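Local atomic coordinates of calcium-regulated actin-bundling protein (Dictyostelium discoideum, PDB entry 4X3N), a protein that binds actin filaments and calcium, bundles the filaments, and may help to shape and reorganize filopodia and pseudopodia as the cell moves. Residues E60-Y65 and T120-S125; V67-I72 and V151-Y156; H180-K185 and S252-G257; A246-A251 and W278-L283. All blocks are in the same frame, centred on the assembly; numbering follows the deposited sequence.

Contact 1: E60-Y65 and T120-S125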
# COMPACT_ATOMS: atom_id res chain seq x y z
N GLU A 60 20.37 22.10 -16.72
CA GLU A 60 19.12 21.96 -15.98
C GLU A 60 19.35 21.49 -14.57
O GLU A 60 18.42 21.40 -13.77
CB GLU A 60 18.22 20.95 -16.62
CG GLU A 60 18.08 21.16 -18.11
CD GLU A 60 17.54 22.53 -18.49
OE1 GLU A 60 16.42 22.89 -18.02
OE2 GLU A 60 18.20 23.21 -19.36
N ALA A 61 20.59 21.21 -14.25
CA ALA A 61 20.86 20.69 -12.91
C ALA A 61 20.21 21.52 -11.83
O ALA A 61 19.56 21.00 -10.93
CB ALA A 61 22.36 20.55 -12.68
N GLU A 62 20.33 22.81 -11.92
CA GLU A 62 19.75 23.68 -10.93
C GLU A 62 18.23 23.52 -10.79
O GLU A 62 17.71 23.56 -9.69
CB GLU A 62 20.10 25.15 -11.22
CG GLU A 62 19.53 26.12 -10.21
CD GLU A 62 20.05 25.87 -8.80
OE1 GLU A 62 21.11 25.24 -8.60
OE2 GLU A 62 19.33 26.23 -7.86
N PHE A 63 17.53 23.34 -11.89
CA PHE A 63 16.13 23.11 -11.80
C PHE A 63 15.84 21.75 -11.16
O PHE A 63 14.92 21.57 -10.38
CB PHE A 63 15.57 23.13 -13.21
CG PHE A 63 14.10 23.02 -13.25
CD1 PHE A 63 13.46 21.77 -13.20
CD2 PHE A 63 13.31 24.17 -13.42
CE1 PHE A 63 12.08 21.68 -13.25
CE2 PHE A 63 11.92 24.08 -13.49
CZ PHE A 63 11.30 22.85 -13.37
N ILE A 64 16.64 20.79 -11.51
CA ILE A 64 16.42 19.41 -11.04
C ILE A 64 16.53 19.44 -9.54
O ILE A 64 15.73 18.83 -8.81
CB ILE A 64 17.39 18.44 -11.71
CG1 ILE A 64 16.95 18.18 -13.15
CG2 ILE A 64 17.40 17.08 -10.94
CD1 ILE A 64 18.03 17.66 -14.02
N TYR A 65 17.51 20.20 -9.07
CA TYR A 65 17.81 20.32 -7.65
C TYR A 65 16.83 21.14 -6.87
O TYR A 65 16.27 20.68 -5.83
CB TYR A 65 19.23 20.90 -7.46
CG TYR A 65 19.64 21.00 -6.01
CD1 TYR A 65 19.36 22.16 -5.27
CD2 TYR A 65 20.32 19.96 -5.38
CE1 TYR A 65 19.74 22.26 -3.94
CE2 TYR A 65 20.69 20.06 -4.05
CZ TYR A 65 20.39 21.22 -3.35
OH TYR A 65 20.77 21.31 -2.03
N THR A 120 11.65 30.65 -17.90
CA THR A 120 12.40 31.16 -19.05
C THR A 120 13.83 30.57 -19.07
O THR A 120 14.39 30.33 -20.13
CB THR A 120 12.48 32.74 -19.00
OG1 THR A 120 12.64 33.18 -17.64
CG2 THR A 120 11.18 33.36 -19.44
N THR A 121 14.43 30.36 -17.92
CA THR A 121 15.80 29.85 -17.91
C THR A 121 15.90 28.34 -18.20
O THR A 121 16.93 27.90 -18.66
CB THR A 121 16.51 30.13 -16.59
OG1 THR A 121 16.30 31.48 -16.22
CG2 THR A 121 18.06 29.86 -16.71
N TYR A 122 14.85 27.55 -17.97
CA TYR A 122 14.95 26.09 -18.11
C TYR A 122 13.82 25.53 -18.95
O TYR A 122 13.04 24.71 -18.46
CB TYR A 122 14.89 25.46 -16.72
CG TYR A 122 15.93 26.01 -15.77
CD1 TYR A 122 17.26 25.62 -15.88
CD2 TYR A 122 15.62 26.96 -14.84
CE1 TYR A 122 18.21 26.09 -15.04
CE2 TYR A 122 16.58 27.47 -13.98
CZ TYR A 122 17.87 27.01 -14.11
OH TYR A 122 18.86 27.43 -13.32
N PRO A 123 13.72 25.96 -20.24
CA PRO A 123 12.55 25.55 -21.01
C PRO A 123 12.42 24.03 -21.07
O PRO A 123 11.35 23.50 -20.92
CB PRO A 123 12.81 26.15 -22.42
CG PRO A 123 14.28 26.49 -22.44
CD PRO A 123 14.56 26.89 -21.02
N ILE A 124 13.52 23.32 -21.27
CA ILE A 124 13.43 21.88 -21.52
C ILE A 124 13.00 21.13 -20.24
O ILE A 124 12.58 19.99 -20.30
CB ILE A 124 14.73 21.33 -22.13
CG1 ILE A 124 14.48 19.96 -22.71
CG2 ILE A 124 15.82 21.25 -21.09
CD1 ILE A 124 15.72 19.27 -23.22
N SER A 125 13.10 21.78 -19.08
CA SER A 125 12.62 21.23 -17.87
C SER A 125 11.17 21.48 -17.57
O SER A 125 10.71 21.02 -16.58
CB SER A 125 13.44 21.81 -16.72
OG SER A 125 14.74 21.33 -16.75
O HOH W 1 16.28 24.41 -21.14
O HOH W 2 18.92 25.92 -19.03
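Glu60 and Tyr122 lie alongside with their ends pointing opposite ways where helix 61-79 begins and helix 116-121 has just ended. Glu60 can be followed from CB outward. CB and CG pass close to Ser125 OG. CG sits beside the backbone N (chi1 -48°), and a bend at chi2 brings the carboxylate toward residues 122-125. Glu60 CD lies 3.4 Å from Ile124 CG2. At the tip, Glu60 OE1 takes a 2.6 Å hydrogen bond from Ser125 OG on its anti lone pair. Tyr161 OH is the second partner of Ser125 OG. Glu60 OE1 also lies near the edge of the Tyr122 ring, 3.3 Å from Tyr122 CB. OE2 accepts from two waters, one held by Ile124 N and the other bonded to Thr121 O. With an alanine at Glu60, Ser125 OG and both waters would probably lose this acceptor, and a gap would open beside Tyr122. Phe63 packs on Tyr122: Phe63 CB sits over one face of the ring, 4.0 Å from the centroid. Thr121 CG2 covers the opposite face. Ser125 CB in turn lies over a face of the Phe63 ring, 3.6 Å from its centroid. Glu62 rests its CB 3.3 Å from Tyr122 OH, while its carboxylate turns to Ser66 and Arg281. A buried carboxylate and CH-pi contacts thus join a helix start to a helix end and the 3-10 turn after it.

Contact 2: V67-I72 and V151-Y156. With CA (calcium ion), chain D.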
# COMPACT_ATOMS: atom_id res chain seq x y z
N VAL A 67 13.82 22.59 -7.92
CA VAL A 67 12.40 22.46 -8.22
C VAL A 67 11.96 21.03 -8.34
O VAL A 67 10.98 20.65 -7.73
CB VAL A 67 12.05 23.15 -9.55
CG1 VAL A 67 10.54 23.15 -9.80
CG2 VAL A 67 12.57 24.58 -9.60
N GLY A 68 12.64 20.22 -9.16
CA GLY A 68 12.24 18.81 -9.30
C GLY A 68 12.33 18.03 -8.00
O GLY A 68 11.32 17.47 -7.48
N TRP A 69 13.51 18.06 -7.41
CA TRP A 69 13.73 17.35 -6.14
C TRP A 69 12.85 17.84 -5.00
O TRP A 69 12.27 17.01 -4.24
CB TRP A 69 15.19 17.43 -5.78
CG TRP A 69 15.65 16.60 -4.66
CD1 TRP A 69 15.33 15.33 -4.43
CD2 TRP A 69 16.60 16.97 -3.63
NE1 TRP A 69 16.03 14.87 -3.31
CE2 TRP A 69 16.77 15.89 -2.80
CE3 TRP A 69 17.28 18.16 -3.32
CZ2 TRP A 69 17.60 15.92 -1.67
CZ3 TRP A 69 18.13 18.18 -2.21
CH2 TRP A 69 18.28 17.08 -1.41
N GLU A 70 12.78 19.16 -4.82
CA GLU A 70 12.01 19.72 -3.73
C GLU A 70 10.61 19.31 -3.85
O GLU A 70 9.99 18.98 -2.86
CB GLU A 70 12.05 21.23 -3.67
CG GLU A 70 13.38 21.73 -3.09
CD GLU A 70 13.63 21.20 -1.66
OE1 GLU A 70 12.67 21.25 -0.88
OE2 GLU A 70 14.76 20.72 -1.35
N THR A 71 10.09 19.32 -5.08
CA THR A 71 8.69 19.06 -5.22
C THR A 71 8.34 17.58 -4.95
O THR A 71 7.29 17.31 -4.38
CB THR A 71 8.16 19.55 -6.58
OG1 THR A 71 8.56 20.90 -6.74
CG2 THR A 71 6.66 19.46 -6.63
N ILE A 72 9.21 16.64 -5.32
CA ILE A 72 8.90 15.24 -5.16
C ILE A 72 9.03 14.92 -3.72
O ILE A 72 8.21 14.14 -3.18
CB ILE A 72 9.71 14.29 -6.11
CG1 ILE A 72 9.03 12.92 -6.27
CG2 ILE A 72 11.13 14.09 -5.64
CD1 ILE A 72 9.53 12.02 -7.43
N VAL A 151 6.02 5.85 -9.36
CA VAL A 151 6.85 6.82 -10.05
C VAL A 151 8.03 7.25 -9.16
O VAL A 151 7.83 7.78 -8.06
CB VAL A 151 6.05 8.04 -10.50
CG1 VAL A 151 6.96 9.03 -11.17
CG2 VAL A 151 4.93 7.66 -11.46
N SER A 152 9.23 6.92 -9.63
CA SER A 152 10.46 7.29 -9.02
C SER A 152 10.87 8.65 -9.58
O SER A 152 10.37 9.07 -10.61
CB SER A 152 11.51 6.26 -9.32
OG SER A 152 11.66 6.11 -10.73
N PHE A 153 11.79 9.32 -8.91
CA PHE A 153 12.40 10.54 -9.45
C PHE A 153 13.14 10.25 -10.70
O PHE A 153 13.06 11.01 -11.66
CB PHE A 153 13.28 11.19 -8.42
CG PHE A 153 13.62 12.64 -8.69
CD1 PHE A 153 12.67 13.53 -9.12
CD2 PHE A 153 14.91 13.13 -8.39
CE1 PHE A 153 13.01 14.88 -9.37
CE2 PHE A 153 15.24 14.51 -8.59
CZ PHE A 153 14.30 15.34 -9.11
N LEU A 154 13.80 9.09 -10.75
CA LEU A 154 14.46 8.61 -11.97
C LEU A 154 13.49 8.56 -13.15
O LEU A 154 13.83 9.01 -14.21
CB LEU A 154 15.09 7.24 -11.85
CG LEU A 154 15.85 6.69 -13.07
CD1 LEU A 154 17.12 7.48 -13.43
CD2 LEU A 154 16.25 5.26 -12.80
N GLU A 155 12.34 7.97 -12.94
CA GLU A 155 11.36 7.80 -14.02
C GLU A 155 10.82 9.16 -14.47
O GLU A 155 10.71 9.40 -15.65
CB GLU A 155 10.26 6.84 -13.57
CG GLU A 155 10.73 5.40 -13.59
CD GLU A 155 9.76 4.50 -12.89
OE1 GLU A 155 9.54 4.72 -11.70
OE2 GLU A 155 9.22 3.59 -13.55
N TYR A 156 10.52 10.04 -13.52
CA TYR A 156 10.15 11.42 -13.85
C TYR A 156 11.24 12.10 -14.71
O TYR A 156 10.95 12.76 -15.73
CB TYR A 156 9.87 12.26 -12.58
CG TYR A 156 10.12 13.73 -12.80
CD1 TYR A 156 9.17 14.52 -13.45
CD2 TYR A 156 11.25 14.36 -12.30
CE1 TYR A 156 9.38 15.91 -13.64
CE2 TYR A 156 11.50 15.70 -12.50
CZ TYR A 156 10.56 16.48 -13.20
OH TYR A 156 10.79 17.86 -13.39
CA CA D . 7.92 2.61 -11.62
O HOH W 3 9.54 2.32 -9.90
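Phe153 reaches from the first turn of helix 153-160 onto the backbone of helix 61-79. This is the tight part of the contact. Its ring end enters beside Gly68 and Trp69. Phe153 CZ comes to 3.3 Å from Trp69 N, and Phe153 CE1 to 3.5 Å from Gly68 C. Gly68 has no side chain in the way; a CB there would lie tightly against Phe153 CZ. The chi1 of Phe153, -162°, sets CG anti to the backbone N and directs the ring onto helix 61-79. Ile72 lies across the Phe153 ring. Ile72 CG2 lies over one ring face, 4.3 Å from the centroid, and Ile72 CD1 reaches Phe153 CA at 3.8 Å. The looser side is at Tyr156, whose OH stays 4.4 Å from Gly68 CA. Trp69 is partly exposed and its side chain meets Phe153 through CB; the two rings are set obliquely. Its NE1 bonds to Glu90. Away from helix 61-79, Ser152 and Glu155 form a capping box. Ser152 OG accepts from Glu155 N, and Glu155 OE1 accepts from both Ser152 N and Ser152 OG. That holds the carboxylate, which binds calcium through Glu155 OE1 at 2.7 Å and Glu155 OE2 at 2.5 Å. The Asp144, Asn146 and Asp148 side chains, Arg150 backbone O and a water complete the site, consistent with an EF-hand loop. Val151 pairs with Leu94 in the short antiparallel sheet. Helices 42-57 and 96-111 pack against the contact, and helices 28-38 and 132-143 lie beside residues 151-156.

Contact 3: H180-K185 and S252-G257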
# COMPACT_ATOMS: atom_id res chain seq x y z
N HIS A 180 32.66 6.17 -6.62
CA HIS A 180 34.01 6.13 -6.05
C HIS A 180 33.98 6.36 -4.57
O HIS A 180 33.14 7.10 -4.10
CB HIS A 180 34.88 7.19 -6.67
CG HIS A 180 35.05 7.01 -8.14
ND1 HIS A 180 34.67 7.97 -9.06
CD2 HIS A 180 35.50 5.96 -8.86
CE1 HIS A 180 34.93 7.54 -10.28
NE2 HIS A 180 35.42 6.31 -10.18
N PRO A 181 34.94 5.78 -3.85
CA PRO A 181 34.90 5.88 -2.38
C PRO A 181 35.04 7.31 -1.84
O PRO A 181 34.50 7.59 -0.76
CB PRO A 181 36.07 4.98 -1.90
CG PRO A 181 36.58 4.25 -3.09
CD PRO A 181 36.02 4.89 -4.35
N GLU A 182 35.77 8.18 -2.54
CA GLU A 182 35.92 9.53 -2.05
C GLU A 182 34.57 10.23 -2.14
O GLU A 182 34.22 11.08 -1.29
CB GLU A 182 36.96 10.32 -2.83
CG GLU A 182 38.40 9.80 -2.59
CD GLU A 182 38.81 8.63 -3.54
OE1 GLU A 182 37.93 7.93 -4.15
OE2 GLU A 182 40.04 8.44 -3.66
N ILE A 183 33.83 9.87 -3.17
CA ILE A 183 32.49 10.43 -3.37
C ILE A 183 31.53 9.86 -2.33
O ILE A 183 30.82 10.62 -1.70
CB ILE A 183 32.03 10.20 -4.82
CG1 ILE A 183 32.91 11.05 -5.75
CG2 ILE A 183 30.55 10.53 -4.98
CD1 ILE A 183 32.64 10.87 -7.23
N LYS A 184 31.57 8.55 -2.09
CA LYS A 184 30.70 7.99 -1.10
C LYS A 184 30.97 8.64 0.23
O LYS A 184 30.06 9.01 0.94
CB LYS A 184 30.87 6.48 -0.99
CG LYS A 184 29.91 5.79 -0.05
CD LYS A 184 30.19 4.30 -0.06
CE LYS A 184 29.18 3.56 0.78
NZ LYS A 184 29.83 2.43 1.51
N LYS A 185 32.23 8.85 0.55
CA LYS A 185 32.60 9.49 1.82
C LYS A 185 31.97 10.84 1.96
O LYS A 185 31.44 11.18 3.01
CB LYS A 185 34.11 9.63 1.94
CG LYS A 185 34.75 8.34 2.47
CD LYS A 185 36.28 8.48 2.57
CE LYS A 185 36.98 7.30 3.29
NZ LYS A 185 36.76 5.99 2.60
N SER A 252 36.03 16.43 -4.90
CA SER A 252 35.93 17.31 -6.08
C SER A 252 37.33 17.44 -6.76
O SER A 252 37.48 17.23 -7.96
CB SER A 252 35.37 18.66 -5.63
OG SER A 252 34.09 18.51 -4.95
N LYS A 253 38.36 17.74 -5.96
CA LYS A 253 39.73 17.75 -6.47
C LYS A 253 40.07 16.49 -7.22
O LYS A 253 40.74 16.54 -8.24
CB LYS A 253 40.77 17.95 -5.35
CG LYS A 253 41.55 19.28 -5.37
CD LYS A 253 40.66 20.52 -5.57
CE LYS A 253 40.92 21.64 -4.55
NZ LYS A 253 40.07 21.52 -3.32
N LYS A 254 39.66 15.35 -6.70
CA LYS A 254 40.03 14.12 -7.33
C LYS A 254 39.27 13.86 -8.60
O LYS A 254 39.83 13.28 -9.48
CB LYS A 254 39.91 12.93 -6.42
CG LYS A 254 40.41 11.67 -7.08
CD LYS A 254 41.00 10.71 -6.07
CE LYS A 254 41.18 9.34 -6.70
NZ LYS A 254 41.96 8.49 -5.78
N TYR A 255 38.00 14.26 -8.70
CA TYR A 255 37.15 13.83 -9.84
C TYR A 255 36.46 14.93 -10.63
O TYR A 255 35.78 14.63 -11.58
CB TYR A 255 36.05 12.92 -9.35
CG TYR A 255 36.54 11.63 -8.84
CD1 TYR A 255 37.00 10.67 -9.71
CD2 TYR A 255 36.52 11.36 -7.49
CE1 TYR A 255 37.43 9.46 -9.25
CE2 TYR A 255 36.96 10.17 -7.02
CZ TYR A 255 37.42 9.22 -7.89
OH TYR A 255 37.88 8.02 -7.39
N GLY A 256 36.58 16.17 -10.22
CA GLY A 256 35.81 17.26 -10.82
C GLY A 256 36.56 18.04 -11.89
O GLY A 256 36.06 19.06 -12.41
N GLY A 257 37.76 17.54 -12.24
CA GLY A 257 38.60 18.18 -13.27
C GLY A 257 39.18 19.50 -12.77
O GLY A 257 39.10 19.81 -11.57
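The start of helix 181-211 meets the end of helix 232-255, with Glu182 CA and Lys254 CA 8.1 Å apart. His180 is the N-cap residue, and Gly256 is the first to leave helical geometry. Tyr255 carries most of the contact. Its ring forms an offset stack on the His180 imidazole, with centroids 4.0 Å apart and planes at 2°. The overlap is close, with Tyr255 CE1 3.1 Å from His180 ND1. Lys254 CG covers the other face of the tyrosine. Ile183 CD1 approaches the ring obliquely, 3.9 Å from Tyr255 CD2. Tyr255 OH donates to Glu182 OE1 at 3.2 Å, meeting the carboxylate from 52° above its plane. Glu182 OE2 takes the salt bridge from Lys254 NZ at 2.9 Å. The Glu182 chain bends at chi2 (86°), which brings the carboxylate to Tyr255 and Lys254. His180 would probably lose its stacking partner, and Glu182 OE1 the hydroxyl, if a leucine stood at Tyr255. Ile183 and Ser252 also touch helix 273-290, at Ala275 and Ile276. This is a surface junction between two helix ends in an alpha-helical bundle, made of a stacked ring pair and a salt bridge.

Contact 4: A246-A251 and W278-L283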
# COMPACT_ATOMS: atom_id res chain seq x y z
N ALA A 246 35.27 19.37 3.84
CA ALA A 246 36.56 18.76 3.56
C ALA A 246 36.39 17.53 2.71
O ALA A 246 37.18 17.24 1.82
CB ALA A 246 37.30 18.39 4.86
N ALA A 247 35.38 16.76 2.99
CA ALA A 247 35.23 15.56 2.23
C ALA A 247 34.80 15.93 0.78
O ALA A 247 35.27 15.34 -0.20
CB ALA A 247 34.19 14.68 2.87
N VAL A 248 33.90 16.88 0.66
CA VAL A 248 33.44 17.33 -0.71
C VAL A 248 34.62 17.83 -1.54
O VAL A 248 34.83 17.37 -2.68
CB VAL A 248 32.34 18.39 -0.59
CG1 VAL A 248 32.11 19.13 -1.89
CG2 VAL A 248 31.05 17.68 -0.17
N ARG A 249 35.43 18.71 -0.94
CA ARG A 249 36.70 19.16 -1.55
C ARG A 249 37.60 18.03 -2.03
O ARG A 249 38.01 18.03 -3.19
CB ARG A 249 37.50 20.03 -0.57
CG ARG A 249 36.97 21.46 -0.50
CD ARG A 249 38.05 22.55 -0.57
NE ARG A 249 38.57 22.90 0.77
CZ ARG A 249 37.91 23.60 1.70
NH1 ARG A 249 36.68 24.04 1.48
NH2 ARG A 249 38.47 23.86 2.89
N THR A 250 37.94 17.08 -1.16
CA THR A 250 38.86 16.06 -1.63
C THR A 250 38.24 15.24 -2.73
O THR A 250 38.91 14.94 -3.72
CB THR A 250 39.61 15.16 -0.56
OG1 THR A 250 39.11 13.83 -0.54
CG2 THR A 250 39.62 15.73 0.80
N ALA A 251 36.96 14.92 -2.64
CA ALA A 251 36.25 14.29 -3.77
C ALA A 251 36.26 15.15 -5.04
O ALA A 251 36.49 14.65 -6.12
CB ALA A 251 34.80 14.00 -3.41
N TRP A 278 26.30 18.04 -7.41
CA TRP A 278 25.19 17.94 -6.43
C TRP A 278 25.70 18.16 -5.03
O TRP A 278 25.14 18.90 -4.24
CB TRP A 278 24.55 16.54 -6.52
CG TRP A 278 23.30 16.41 -5.73
CD1 TRP A 278 23.19 16.07 -4.38
CD2 TRP A 278 21.96 16.59 -6.19
NE1 TRP A 278 21.90 15.99 -4.03
CE2 TRP A 278 21.11 16.32 -5.12
CE3 TRP A 278 21.39 16.92 -7.43
CZ2 TRP A 278 19.72 16.41 -5.22
CZ3 TRP A 278 20.00 16.99 -7.54
CH2 TRP A 278 19.19 16.72 -6.46
N MET A 279 26.80 17.50 -4.74
CA MET A 279 27.36 17.62 -3.39
C MET A 279 27.79 19.02 -3.07
O MET A 279 27.56 19.50 -1.99
CB MET A 279 28.52 16.64 -3.23
CG MET A 279 28.04 15.21 -3.09
SD MET A 279 29.35 14.07 -2.61
CE MET A 279 30.69 14.53 -3.76
N ASN A 280 28.39 19.70 -4.03
CA ASN A 280 28.74 21.14 -3.83
C ASN A 280 27.53 21.99 -3.68
O ASN A 280 27.45 22.81 -2.80
CB ASN A 280 29.66 21.64 -4.95
CG ASN A 280 31.13 21.21 -4.72
OD1 ASN A 280 31.85 21.87 -4.00
ND2 ASN A 280 31.55 20.11 -5.30
N ARG A 281 26.56 21.82 -4.56
CA ARG A 281 25.30 22.52 -4.36
C ARG A 281 24.66 22.34 -2.99
O ARG A 281 24.12 23.29 -2.37
CB ARG A 281 24.30 22.04 -5.41
CG ARG A 281 23.02 22.83 -5.45
CD ARG A 281 23.31 24.26 -5.90
NE ARG A 281 22.07 25.02 -5.96
CZ ARG A 281 21.42 25.51 -4.90
NH1 ARG A 281 21.89 25.33 -3.67
NH2 ARG A 281 20.26 26.19 -5.08
N ASP A 282 24.69 21.11 -2.52
CA ASP A 282 24.00 20.75 -1.29
C ASP A 282 24.76 21.33 -0.08
O ASP A 282 24.17 21.94 0.82
CB ASP A 282 23.93 19.25 -1.27
CG ASP A 282 22.98 18.74 -0.25
OD1 ASP A 282 21.82 19.17 -0.32
OD2 ASP A 282 23.38 17.89 0.57
N LEU A 283 26.08 21.17 -0.10
CA LEU A 283 26.96 21.83 0.86
C LEU A 283 26.70 23.30 0.90
O LEU A 283 26.55 23.87 1.97
CB LEU A 283 28.40 21.65 0.50
CG LEU A 283 29.44 22.28 1.42
CD1 LEU A 283 29.47 21.57 2.79
CD2 LEU A 283 30.81 22.22 0.71
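Two helices of a helical bundle meet here, 232-255 and 273-290. They run nearly antiparallel: the axes of 246-251 and 278-283 approach to 10.1 Å with 154° between their directions. Val248 is the centre. Its two methyls go to different neighbours. Val248 CG2 lies 4.1 Å from Met279 CB. CG1 stands anti to the backbone N (chi1 165°) and points between Asn280 and Leu283. Val248 CG1 touches the flat Asn280 amide, 3.5 Å from Asn280 OD1, and reaches Leu283 CD2 at 4.2 Å. One turn on, Ala251 offers only its CB, and the end of Met279 fills in beside it. The Met279 chain bends at chi3 (-48°), and Met279 CE comes to 4.2 Å from Ala251 CB. No hydrogen bond joins the two segments. The amide of Asn280 is held by other partners: ND2 donates to Ile276 O and also bonds to Ser252 OG, one residue past Ala251. Leu190 of helix 181-211 packs on both Val248 and Met279, and Ala186 on Met279. Together they make the buried core of an antiparallel helix pair, with a third helix laid against it.

In the fold
Contacts 1 and 2 come first along the chain. Their segments alternate and both use helix 61-79, with centres 13 Å apart. Contacts 3 and 4 follow. They also interleave and share helix 232-255, with centres 9 Å apart. The two pairs meet through contact 4: Arg281 forms a salt bridge with Glu62 of contact 1, Asp282 lies within hydrogen-bonding distance of Tyr65, and Trp278 packs on Trp69 of contact 2. Contact 3 touches neither contact 1 nor contact 2, with about 14 Å between nearest atoms. Helix 273-290 therefore joins the calcium-binding part, through helix 61-79, to the helices of the C-terminal family region.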